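Local coordinates for peptide ABC transporter, peptide-binding protein (Enterococcus faecalis, PDB 3O6P), which probably binds peptides outside the cell for an ABC transporter, the chain here being a C-terminal piece of the longer protein, at residues A[9-14]-A[221-226]; A[25-30]-A[84-89]; A[31-36]-A[120-125]; A[52-57]-A[162-167]. All blocks are in the same frame, centred on the assembly; numbering follows the deposited sequence.

Interaction 1 of 4, residues A[9-14]-A[221-226]; sequences MELNQR and GVVPLF
An antiparallel pairing of strand 5-11 with strand 223-228, the latter outermost on its side of the five-stranded mixed sheet within this chain, carries the contact in this piece of the solute-binding protein. Met9, present as selenomethionine, and Val223 form a hydrogen-bonded pair: Met9 N donates to Val223 O at 2.8 Å, and Val223 N returns a bond to Met9 O at 2.9 Å.

Both side chains of the pair leave by the same face and run side by side. With CG anti to the backbone N (chi1 -174°), the Met9 chain goes out extended and then bends at its last torsion (chi3 51°), so that CE comes back to Val223 CB at 4.1 Å. On this face the other branch of valine, Val223 CG2, meets Leu11 CD1 at 4.0 Å, while helix 23-31 packs on Met9 through Ile29 and on Leu11 through Arg26. In one of its two modelled conformers Val222 lays CG2 against the backbone at Met9 O and also touches the CG of Glu10, whose carboxylate goes to Arg179 N.

Beyond the pair the strands part, and the Gln13 amide takes over. Its NE2 donates to Gly221 O at 3.1 Å, in the carbonyl plane, and to Leu11 O, both acceptors lying close to the amide plane. Water 1 joins Leu11 N to Gly221 O. Two bonds from one amide nitrogen should fix the rotation of that group, and together with the water they replace the regular strand pairing, satisfying buried backbone atoms where the strands diverge.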
# COMPACT_ATOMS: atom_id res chain seq x y z
N MSE A 9 2.89 2.61 -1.89
CA MSE A 9 2.65 4.04 -1.72
C MSE A 9 1.76 4.24 -0.50
O MSE A 9 0.61 3.75 -0.45
CB MSE A 9 1.98 4.60 -2.98
CG MSE A 9 1.84 6.12 -2.94
SE MSE A 9 1.27 6.83 -4.61
CE MSE A 9 -0.26 5.71 -4.94
N GLU A 10 2.32 4.93 0.49
CA GLU A 10 1.58 5.30 1.70
C GLU A 10 0.86 6.62 1.48
O GLU A 10 1.34 7.48 0.71
CB GLU A 10 2.51 5.41 2.90
CG GLU A 10 3.21 4.11 3.18
CD GLU A 10 4.12 4.19 4.38
OE1 GLU A 10 3.60 4.15 5.53
OE2 GLU A 10 5.36 4.27 4.16
N LEU A 11 -0.31 6.77 2.09
CA LEU A 11 -1.12 7.98 1.93
C LEU A 11 -1.31 8.61 3.29
O LEU A 11 -1.55 7.91 4.28
CB LEU A 11 -2.47 7.66 1.26
CG LEU A 11 -2.40 6.93 -0.09
CD1 LEU A 11 -3.79 6.44 -0.51
CD2 LEU A 11 -1.81 7.86 -1.13
N ASN A 12 -1.16 9.93 3.35
CA ASN A 12 -1.17 10.65 4.63
C ASN A 12 -2.58 10.76 5.21
O ASN A 12 -3.43 11.51 4.71
CB ASN A 12 -0.55 12.04 4.46
CG ASN A 12 -0.25 12.70 5.78
OD1 ASN A 12 -0.80 12.32 6.82
ND2 ASN A 12 0.62 13.69 5.76
N GLN A 13 -2.82 9.98 6.27
CA GLN A 13 -4.14 9.86 6.89
C GLN A 13 -4.14 10.51 8.27
O GLN A 13 -5.02 10.24 9.09
CB GLN A 13 -4.55 8.38 6.94
CG GLN A 13 -4.72 7.79 5.53
CD GLN A 13 -4.69 6.30 5.52
OE1 GLN A 13 -5.58 5.66 6.06
NE2 GLN A 13 -3.65 5.71 4.90
N ARG A 14 -3.12 11.32 8.56
CA ARG A 14 -2.92 11.85 9.91
C ARG A 14 -4.08 12.73 10.37
O ARG A 14 -4.55 12.63 11.51
CB ARG A 14 -1.61 12.63 9.98
CG ARG A 14 -0.41 11.73 9.79
CD ARG A 14 0.90 12.45 9.80
NE ARG A 14 2.01 11.50 9.58
CZ ARG A 14 3.16 11.50 10.24
NH1 ARG A 14 3.38 12.39 11.21
NH2 ARG A 14 4.10 10.59 9.95
N GLY A 221 -5.45 0.45 2.74
CA GLY A 221 -4.82 1.36 3.70
C GLY A 221 -3.46 1.84 3.26
O GLY A 221 -2.98 2.91 3.71
N VAL A 222 -2.82 1.04 2.39
CA VAL A 222 -1.59 1.38 1.69
C VAL A 222 -1.77 0.86 0.25
O VAL A 222 -2.56 -0.07 0.05
CB VAL A 222 -0.36 0.74 2.40
CG1 VAL A 222 -0.45 -0.79 2.41
CG2 VAL A 222 0.95 1.21 1.76
N VAL A 223 -1.07 1.44 -0.73
CA VAL A 223 -1.29 1.09 -2.15
C VAL A 223 -0.04 0.34 -2.66
O VAL A 223 0.94 0.99 -3.06
CB VAL A 223 -1.60 2.35 -3.02
CG1 VAL A 223 -1.81 1.93 -4.51
CG2 VAL A 223 -2.85 3.08 -2.51
N PRO A 224 -0.05 -1.00 -2.62
CA PRO A 224 1.12 -1.75 -3.15
C PRO A 224 1.28 -1.52 -4.64
O PRO A 224 0.28 -1.44 -5.36
CB PRO A 224 0.78 -3.22 -2.85
CG PRO A 224 -0.22 -3.14 -1.69
CD PRO A 224 -1.07 -1.93 -2.06
N LEU A 225 2.53 -1.34 -5.08
CA LEU A 225 2.83 -1.06 -6.48
C LEU A 225 3.40 -2.28 -7.20
O LEU A 225 3.00 -2.57 -8.34
CB LEU A 225 3.78 0.14 -6.58
CG LEU A 225 3.24 1.45 -6.01
CD1 LEU A 225 4.35 2.49 -6.13
CD2 LEU A 225 1.98 1.88 -6.79
N PHE A 226 4.34 -2.98 -6.57
CA PHE A 226 4.91 -4.18 -7.16
C PHE A 226 5.66 -4.97 -6.11
O PHE A 226 5.93 -4.47 -5.01
CB PHE A 226 5.84 -3.85 -8.36
CG PHE A 226 7.01 -2.94 -8.03
CD1 PHE A 226 8.21 -3.49 -7.54
CD2 PHE A 226 6.95 -1.56 -8.24
CE1 PHE A 226 9.34 -2.67 -7.23
CE2 PHE A 226 8.06 -0.72 -7.95
CZ PHE A 226 9.27 -1.29 -7.44
O HOH W 1 -0.75 4.50 3.91

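Interaction 2 of 4, residues A[25-30]-A[84-89]; sequences LRKAIS and KEYWEK
Ala28 and Tyr86 mark the close approach of two nearly antiparallel helices, whose short segments 25-30 and 84-89 run 7.8 Å apart at an angle of 159° between their directions. Small-residue packing comes first. The methyl of Ala28 enters between the roots of two aromatic side chains: its CB is 3.6 Å from Trp87 N, 3.8 Å from Tyr86 CB and 4.0 Å from Trp87 CB. A side chain of this size lets the backbones come near, with the CA atoms of Ala28 and Tyr86 5.1 Å apart.

Aliphatic-to-aromatic contacts spread out from this point. Leu25, its CG swung anti to the backbone N (chi1 173°), lies alongside Trp87 and sets CD1 against the benzo part of the indole, 3.8 Å from CE3 and almost as near to CZ3. On the Tyr86 flank it is the stem of Lys27 that does the touching, CB at 3.8 Å from Tyr86 CD2 and CD at 3.9 Å from Tyr86 CE2, the extended chain running past the CD2-CE2 side of the ring at an oblique angle. Lys89, from the same helix as the tyrosine, holds NZ over one face of that ring, displaced toward the rim.

The polar ends find partners outside the two segments: Trp87 NE1 donates to Asp127 O, and Lys27 NZ makes a weak bond to Gly218 O. Tyr86 also meets Tyr31 edge-to-face. Both helices, joined here by apolar packing, touch the sheet: Leu25 and Trp87 at Leu99 of strand 99-106, Ile29 at Met101 of the same strand and at Met9 of strand 5-11.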
# COMPACT_ATOMS: atom_id res chain seq x y z
N LEU A 25 -11.50 6.99 -1.96
CA LEU A 25 -10.38 7.67 -2.63
C LEU A 25 -9.15 6.79 -2.72
O LEU A 25 -8.50 6.73 -3.77
CB LEU A 25 -10.05 9.03 -1.98
CG LEU A 25 -8.79 9.74 -2.51
CD1 LEU A 25 -8.90 10.03 -4.03
CD2 LEU A 25 -8.51 11.03 -1.72
N ARG A 26 -8.80 6.12 -1.62
CA ARG A 26 -7.65 5.25 -1.67
C ARG A 26 -7.80 4.13 -2.74
O ARG A 26 -6.88 3.85 -3.50
CB ARG A 26 -7.37 4.66 -0.30
CG ARG A 26 -7.15 5.70 0.79
CD ARG A 26 -6.53 5.04 2.04
NE ARG A 26 -7.41 4.03 2.66
CZ ARG A 26 -8.30 4.26 3.63
NH1 ARG A 26 -8.51 5.50 4.10
NH2 ARG A 26 -9.02 3.24 4.08
N LYS A 27 -9.00 3.57 -2.83
CA LYS A 27 -9.31 2.60 -3.86
C LYS A 27 -9.28 3.22 -5.27
O LYS A 27 -8.79 2.57 -6.19
CB LYS A 27 -10.67 1.94 -3.57
CG LYS A 27 -10.61 1.04 -2.31
CD LYS A 27 -11.99 0.65 -1.87
CE LYS A 27 -11.83 0.01 -0.49
NZ LYS A 27 -13.14 -0.52 -0.01
N ALA A 28 -9.81 4.45 -5.44
CA ALA A 28 -9.80 5.08 -6.77
C ALA A 28 -8.35 5.22 -7.25
O ALA A 28 -8.02 4.94 -8.42
CB ALA A 28 -10.49 6.44 -6.73
N ILE A 29 -7.46 5.59 -6.32
CA ILE A 29 -6.03 5.73 -6.63
C ILE A 29 -5.48 4.37 -7.07
O ILE A 29 -4.85 4.26 -8.15
CB ILE A 29 -5.29 6.32 -5.41
CG1 ILE A 29 -5.62 7.82 -5.31
CG2 ILE A 29 -3.78 6.13 -5.55
CD1 ILE A 29 -5.19 8.48 -3.96
N SER A 30 -5.74 3.33 -6.27
CA SER A 30 -5.24 2.01 -6.65
C SER A 30 -5.79 1.50 -8.00
O SER A 30 -5.05 0.95 -8.83
CB SER A 30 -5.46 1.00 -5.53
OG SER A 30 -4.95 -0.28 -5.88
N LYS A 84 -12.79 5.98 -11.71
CA LYS A 84 -13.68 7.12 -11.84
C LYS A 84 -14.89 7.02 -10.92
O LYS A 84 -15.28 8.02 -10.29
CB LYS A 84 -14.12 7.25 -13.30
CG LYS A 84 -12.94 7.70 -14.19
CD LYS A 84 -13.27 7.66 -15.66
CE LYS A 84 -12.02 7.98 -16.50
NZ LYS A 84 -11.71 9.44 -16.46
N GLU A 85 -15.49 5.83 -10.85
CA GLU A 85 -16.69 5.65 -10.02
C GLU A 85 -16.36 5.88 -8.54
O GLU A 85 -17.10 6.56 -7.81
CB GLU A 85 -17.21 4.22 -10.20
CG GLU A 85 -18.41 3.90 -9.32
CD GLU A 85 -18.75 2.41 -9.28
OE1 GLU A 85 -17.94 1.56 -9.74
OE2 GLU A 85 -19.84 2.08 -8.74
N TYR A 86 -15.24 5.31 -8.10
CA TYR A 86 -14.86 5.45 -6.69
C TYR A 86 -14.47 6.88 -6.33
O TYR A 86 -14.73 7.34 -5.21
CB TYR A 86 -13.74 4.45 -6.35
CG TYR A 86 -14.32 3.08 -6.05
CD1 TYR A 86 -14.99 2.35 -7.04
CD2 TYR A 86 -14.26 2.55 -4.76
CE1 TYR A 86 -15.54 1.10 -6.76
CE2 TYR A 86 -14.80 1.30 -4.48
CZ TYR A 86 -15.43 0.58 -5.47
OH TYR A 86 -15.96 -0.65 -5.17
N TRP A 87 -13.86 7.60 -7.27
CA TRP A 87 -13.55 8.99 -7.03
C TRP A 87 -14.85 9.83 -6.95
O TRP A 87 -14.96 10.71 -6.09
CB TRP A 87 -12.59 9.51 -8.11
CG TRP A 87 -12.38 11.02 -8.23
CD1 TRP A 87 -12.47 11.76 -9.38
CD2 TRP A 87 -11.97 11.92 -7.20
NE1 TRP A 87 -12.15 13.07 -9.11
CE2 TRP A 87 -11.86 13.20 -7.79
CE3 TRP A 87 -11.70 11.79 -5.84
CZ2 TRP A 87 -11.49 14.35 -7.05
CZ3 TRP A 87 -11.33 12.93 -5.11
CH2 TRP A 87 -11.22 14.18 -5.72
N GLU A 88 -15.83 9.52 -7.79
CA GLU A 88 -17.13 10.18 -7.62
C GLU A 88 -17.74 9.95 -6.23
O GLU A 88 -18.31 10.88 -5.63
CB GLU A 88 -18.12 9.74 -8.70
CG GLU A 88 -17.79 10.28 -10.08
CD GLU A 88 -17.62 11.80 -10.14
OE1 GLU A 88 -18.44 12.55 -9.55
OE2 GLU A 88 -16.66 12.24 -10.81
N LYS A 89 -17.63 8.72 -5.72
CA LYS A 89 -18.12 8.41 -4.37
C LYS A 89 -17.34 9.21 -3.35
O LYS A 89 -17.96 9.78 -2.42
CB LYS A 89 -18.00 6.92 -4.02
CG LYS A 89 -18.86 5.96 -4.78
CD LYS A 89 -18.53 4.52 -4.32
CE LYS A 89 -19.16 3.45 -5.21
NZ LYS A 89 -18.83 2.13 -4.62

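Interaction 3 of 4, residues A[31-36]-A[120-125]; sequences YSIDRK and GSIQDA. With NA (sodium ion), chain B.
Ser32 lays its CB against the methyl of Ala125, with 3.7 Å between the two CB atoms, and in one of two modelled conformers sets its hydroxyl over the flank of Ile122, where OG is 3.5 Å from CG1. In that conformer OG stands between its own backbone N and carbonyl carbon (chi1 76°) and is hydrogen-bonded to Ile29 O, so a polar atom beside an isoleucine is satisfied by the last turn of helix 23-31.

The carbonyl of Ser32 faces Ser121. Ser121 CB lies 3.3 Å from Ser32 O, and water 2 donates to both Ser32 O and Ser121 O, each at 2.8 Å. A second bridge works differently: water 3 accepts from Asp34 N and donates to Ser121 OG, at 2.7 Å from that oxygen. Ser121 OG has a further partner in Phe117 O. Deeper in, Ile33 CG1 makes a looser contact with Ile122 CG1 at 4.4 Å.

Gln123 turns away from this interface, and its backbone oxygen binds the sodium ion at 2.3 Å. Waters 4, 5 and 6, together with the oxygens of Leu126 and Val129, complete the six ligands. The arrangement is that of a link between consecutive helices, 23-31 and 35-43, with Asp34 as N-cap of the second, packed on the C-terminal end of helix 109-125, where Gln123 O, just before the helix ends, joins the sodium site.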
# COMPACT_ATOMS: atom_id res chain seq x y z
N TYR A 31 -7.08 1.72 -8.23
CA TYR A 31 -7.70 1.29 -9.48
C TYR A 31 -7.12 1.97 -10.71
O TYR A 31 -7.26 1.46 -11.83
CB TYR A 31 -9.20 1.63 -9.44
CG TYR A 31 -10.10 0.67 -8.72
CD1 TYR A 31 -10.11 -0.69 -9.05
CD2 TYR A 31 -11.04 1.14 -7.79
CE1 TYR A 31 -11.01 -1.57 -8.41
CE2 TYR A 31 -11.95 0.28 -7.16
CZ TYR A 31 -11.92 -1.07 -7.46
OH TYR A 31 -12.81 -1.90 -6.82
N SER A 32 -6.49 3.12 -10.51
CA SER A 32 -6.03 3.90 -11.66
C SER A 32 -4.64 3.50 -12.15
O SER A 32 -4.17 4.07 -13.15
CB SER A 32 -6.02 5.39 -11.32
OG SER A 32 -4.90 5.66 -10.51
N ILE A 33 -3.97 2.57 -11.47
CA ILE A 33 -2.57 2.25 -11.81
C ILE A 33 -2.46 0.86 -12.42
O ILE A 33 -2.77 -0.15 -11.77
CB ILE A 33 -1.66 2.37 -10.55
CG1 ILE A 33 -1.80 3.74 -9.86
CG2 ILE A 33 -0.19 2.00 -10.89
CD1 ILE A 33 -1.27 3.72 -8.42
N ASP A 34 -2.05 0.82 -13.67
CA ASP A 34 -1.87 -0.45 -14.40
C ASP A 34 -0.56 -1.06 -13.95
O ASP A 34 0.49 -0.74 -14.50
CB ASP A 34 -1.89 -0.15 -15.91
CG ASP A 34 -1.85 -1.39 -16.78
OD1 ASP A 34 -1.62 -2.52 -16.26
OD2 ASP A 34 -2.05 -1.23 -18.02
N ARG A 35 -0.62 -1.93 -12.95
CA ARG A 35 0.58 -2.55 -12.37
C ARG A 35 1.31 -3.44 -13.40
O ARG A 35 2.55 -3.55 -13.35
CB ARG A 35 0.22 -3.47 -11.18
CG ARG A 35 -0.69 -2.94 -10.05
CD ARG A 35 -0.12 -1.75 -9.41
NE ARG A 35 -0.71 -1.41 -8.09
CZ ARG A 35 -1.98 -1.02 -7.88
NH1 ARG A 35 -2.89 -0.98 -8.86
NH2 ARG A 35 -2.36 -0.66 -6.66
N LYS A 36 0.55 -4.09 -14.28
CA LYS A 36 1.15 -4.92 -15.32
C LYS A 36 2.04 -4.06 -16.24
O LYS A 36 3.20 -4.38 -16.50
CB LYS A 36 0.06 -5.65 -16.13
CG LYS A 36 0.62 -6.68 -17.11
CD LYS A 36 -0.51 -7.36 -17.90
CE LYS A 36 0.03 -8.49 -18.78
NZ LYS A 36 0.55 -9.67 -18.00
N GLY A 120 1.22 10.09 -13.70
CA GLY A 120 0.42 10.20 -14.94
C GLY A 120 -0.87 9.40 -14.87
O GLY A 120 -1.93 9.84 -15.35
N SER A 121 -0.77 8.21 -14.31
CA SER A 121 -1.93 7.31 -14.23
C SER A 121 -3.06 7.89 -13.38
O SER A 121 -4.23 7.92 -13.80
CB SER A 121 -1.50 5.96 -13.64
OG SER A 121 -0.60 5.26 -14.50
N ILE A 122 -2.73 8.37 -12.18
CA ILE A 122 -3.75 8.93 -11.30
C ILE A 122 -4.36 10.20 -11.91
O ILE A 122 -5.59 10.35 -11.99
CB ILE A 122 -3.15 9.25 -9.91
CG1 ILE A 122 -2.62 7.98 -9.24
CG2 ILE A 122 -4.16 9.98 -9.05
CD1 ILE A 122 -1.70 8.25 -8.04
N GLN A 123 -3.48 11.11 -12.33
CA GLN A 123 -3.89 12.39 -12.89
C GLN A 123 -4.80 12.19 -14.10
O GLN A 123 -5.87 12.82 -14.22
CB GLN A 123 -2.64 13.20 -13.26
CG GLN A 123 -2.93 14.53 -13.87
CD GLN A 123 -1.75 15.47 -13.69
OE1 GLN A 123 -1.51 15.98 -12.60
NE2 GLN A 123 -1.01 15.70 -14.77
N ASP A 124 -4.42 11.28 -14.98
CA ASP A 124 -5.16 11.05 -16.19
C ASP A 124 -6.56 10.44 -15.92
O ASP A 124 -7.56 10.85 -16.52
CB ASP A 124 -4.33 10.15 -17.13
CG ASP A 124 -4.98 10.02 -18.46
OD1 ASP A 124 -4.92 10.98 -19.23
OD2 ASP A 124 -5.60 8.97 -18.69
N ALA A 125 -6.62 9.48 -14.98
CA ALA A 125 -7.85 8.74 -14.72
C ALA A 125 -8.91 9.54 -13.97
O ALA A 125 -10.11 9.36 -14.22
CB ALA A 125 -7.54 7.44 -13.95
NA NA B . -6.99 14.71 -13.58
O HOH W 2 -4.80 5.68 -15.39
O HOH W 3 -1.71 2.98 -15.47
O HOH W 4 -8.28 13.82 -15.60
O HOH W 5 -8.14 16.80 -13.70
O HOH W 6 -5.59 15.87 -15.34

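Interaction 4 of 4, residues A[52-57]-A[162-167]; sequences GLVPAD and ADPSSF
The backbones draw nearest at Val54 and Pro164, whose CA atoms are 5.8 Å apart, where an irregular segment between helices 35-43 and 68-72 passes the start of the short helix 165-168. Two motifs meet here: side-chain capping by Asp163 of the turn that leads into this helix, and proline-aromatic packing of Pro55 on Phe167. In the first, Asp163 OD2 accepts from Ser165 N at 3.0 Å, the donor lying above the carboxylate plane, and from Ser165 OG on its anti side. Arg205 adds a salt bridge to the same oxygen, which probably favours the ionised carboxylate.

Across the contact the chemistry is apolar, and Phe167 has the largest part in it. Its CG is anti to the carbonyl carbon (chi1 -69°), which directs the ring at the 52-57 segment, where Pro55 comes from the opposite direction. Behind the ring, the CB of Phe167 lies 4.2 Å from both Leu53 CG and Val54 CG2, while Leu53 CD2 reaches the backbone oxygen of Phe167. Val54 sets both methyls against Pro164 CB, CG1 at 3.9 Å, and CG2 is also 3.8 Å from Pro164 O.

The polar backbone of the 52-57 segment is tied to other parts of the chain. Glu213 of helix 202-218 accepts from the amides of Leu53 and Val54, and Leu53 O is bonded to Thr6 OG1 on strand 5-11. Trp157 meets the Phe167 ring edge-to-face. The proline contact itself is a CH-pi interaction: Pro55 CD sits over the centre of the Phe167 ring, 3.4 Å from the centroid and 15° off the ring normal.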
# COMPACT_ATOMS: atom_id res chain seq x y z
N GLY A 52 -0.74 -8.42 -3.03
CA GLY A 52 -1.23 -7.56 -1.94
C GLY A 52 -0.04 -6.91 -1.28
O GLY A 52 0.88 -6.39 -1.95
N LEU A 53 -0.05 -6.91 0.05
CA LEU A 53 1.04 -6.33 0.81
C LEU A 53 2.10 -7.38 1.06
O LEU A 53 3.28 -7.17 0.77
CB LEU A 53 0.51 -5.76 2.13
CG LEU A 53 1.60 -5.28 3.10
CD1 LEU A 53 2.44 -4.15 2.46
CD2 LEU A 53 1.01 -4.83 4.44
N VAL A 54 1.71 -8.51 1.63
CA VAL A 54 2.71 -9.56 1.91
C VAL A 54 3.12 -10.19 0.57
O VAL A 54 2.23 -10.55 -0.22
CB VAL A 54 2.11 -10.63 2.84
CG1 VAL A 54 3.04 -11.84 2.99
CG2 VAL A 54 1.81 -10.04 4.22
N PRO A 55 4.43 -10.30 0.29
CA PRO A 55 4.85 -10.92 -0.99
C PRO A 55 4.35 -12.35 -1.16
O PRO A 55 4.21 -13.08 -0.18
CB PRO A 55 6.38 -10.95 -0.88
CG PRO A 55 6.68 -9.80 -0.02
CD PRO A 55 5.59 -9.75 1.01
N ALA A 56 4.11 -12.71 -2.42
CA ALA A 56 3.79 -14.08 -2.83
C ALA A 56 5.04 -14.95 -2.82
O ALA A 56 6.15 -14.45 -2.95
CB ALA A 56 3.18 -14.07 -4.23
N ASP A 57 4.84 -16.26 -2.69
CA ASP A 57 5.93 -17.25 -2.71
C ASP A 57 6.92 -17.02 -1.59
O ASP A 57 8.11 -17.29 -1.76
CB ASP A 57 6.68 -17.27 -4.05
CG ASP A 57 5.77 -17.55 -5.22
OD1 ASP A 57 4.85 -18.38 -5.09
OD2 ASP A 57 5.99 -16.94 -6.29
N ALA A 162 11.22 -14.76 6.33
CA ALA A 162 10.01 -14.95 5.52
C ALA A 162 8.70 -15.03 6.31
O ALA A 162 7.89 -15.94 6.10
CB ALA A 162 10.17 -16.19 4.62
N ASP A 163 8.48 -14.09 7.23
CA ASP A 163 7.23 -14.07 7.97
C ASP A 163 6.29 -12.92 7.56
O ASP A 163 6.72 -11.77 7.50
CB ASP A 163 7.44 -14.07 9.47
CG ASP A 163 6.18 -14.41 10.22
OD1 ASP A 163 5.84 -15.63 10.34
OD2 ASP A 163 5.51 -13.47 10.65
N PRO A 164 5.00 -13.22 7.34
CA PRO A 164 4.08 -12.18 6.89
C PRO A 164 3.97 -11.01 7.88
O PRO A 164 3.75 -9.89 7.46
CB PRO A 164 2.74 -12.92 6.76
CG PRO A 164 3.13 -14.35 6.58
CD PRO A 164 4.30 -14.51 7.48
N SER A 165 4.17 -11.27 9.17
CA SER A 165 4.06 -10.20 10.16
C SER A 165 5.12 -9.12 9.95
O SER A 165 4.92 -7.99 10.38
CB SER A 165 4.17 -10.74 11.58
OG SER A 165 5.47 -11.24 11.81
N SER A 166 6.24 -9.46 9.31
CA SER A 166 7.29 -8.48 9.02
C SER A 166 6.69 -7.32 8.24
O SER A 166 7.05 -6.17 8.45
CB SER A 166 8.41 -9.13 8.22
OG SER A 166 9.45 -8.21 7.95
N PHE A 167 5.77 -7.63 7.32
CA PHE A 167 5.09 -6.59 6.54
C PHE A 167 3.88 -6.02 7.25
O PHE A 167 3.67 -4.80 7.25
CB PHE A 167 4.66 -7.18 5.19
CG PHE A 167 5.81 -7.48 4.29
CD1 PHE A 167 6.20 -6.57 3.30
CD2 PHE A 167 6.55 -8.67 4.46
CE1 PHE A 167 7.29 -6.84 2.49
CE2 PHE A 167 7.63 -8.96 3.63
CZ PHE A 167 8.01 -8.02 2.65

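In the fold
Interaction 1 is the most central, its centre about 4 Å from that of the chain, and it joins two strands by backbone bonds. Interactions 2 and 3 lie farther out on one side, about 11 Å apart between centres, and share the region of helix 23-31 and its continuation: one is apolar helix packing, the other is bridged by waters close to a sodium ion. Arg35 ties the 31-36 segment to interaction 1 through Pro224 O and to interaction 2 through Ser30. Interaction 4, across the chain's centre from interactions 2 and 3, is apolar and rich in proline; it meets interaction 1 where Gly52 packs on Pro224. All four are largely buried.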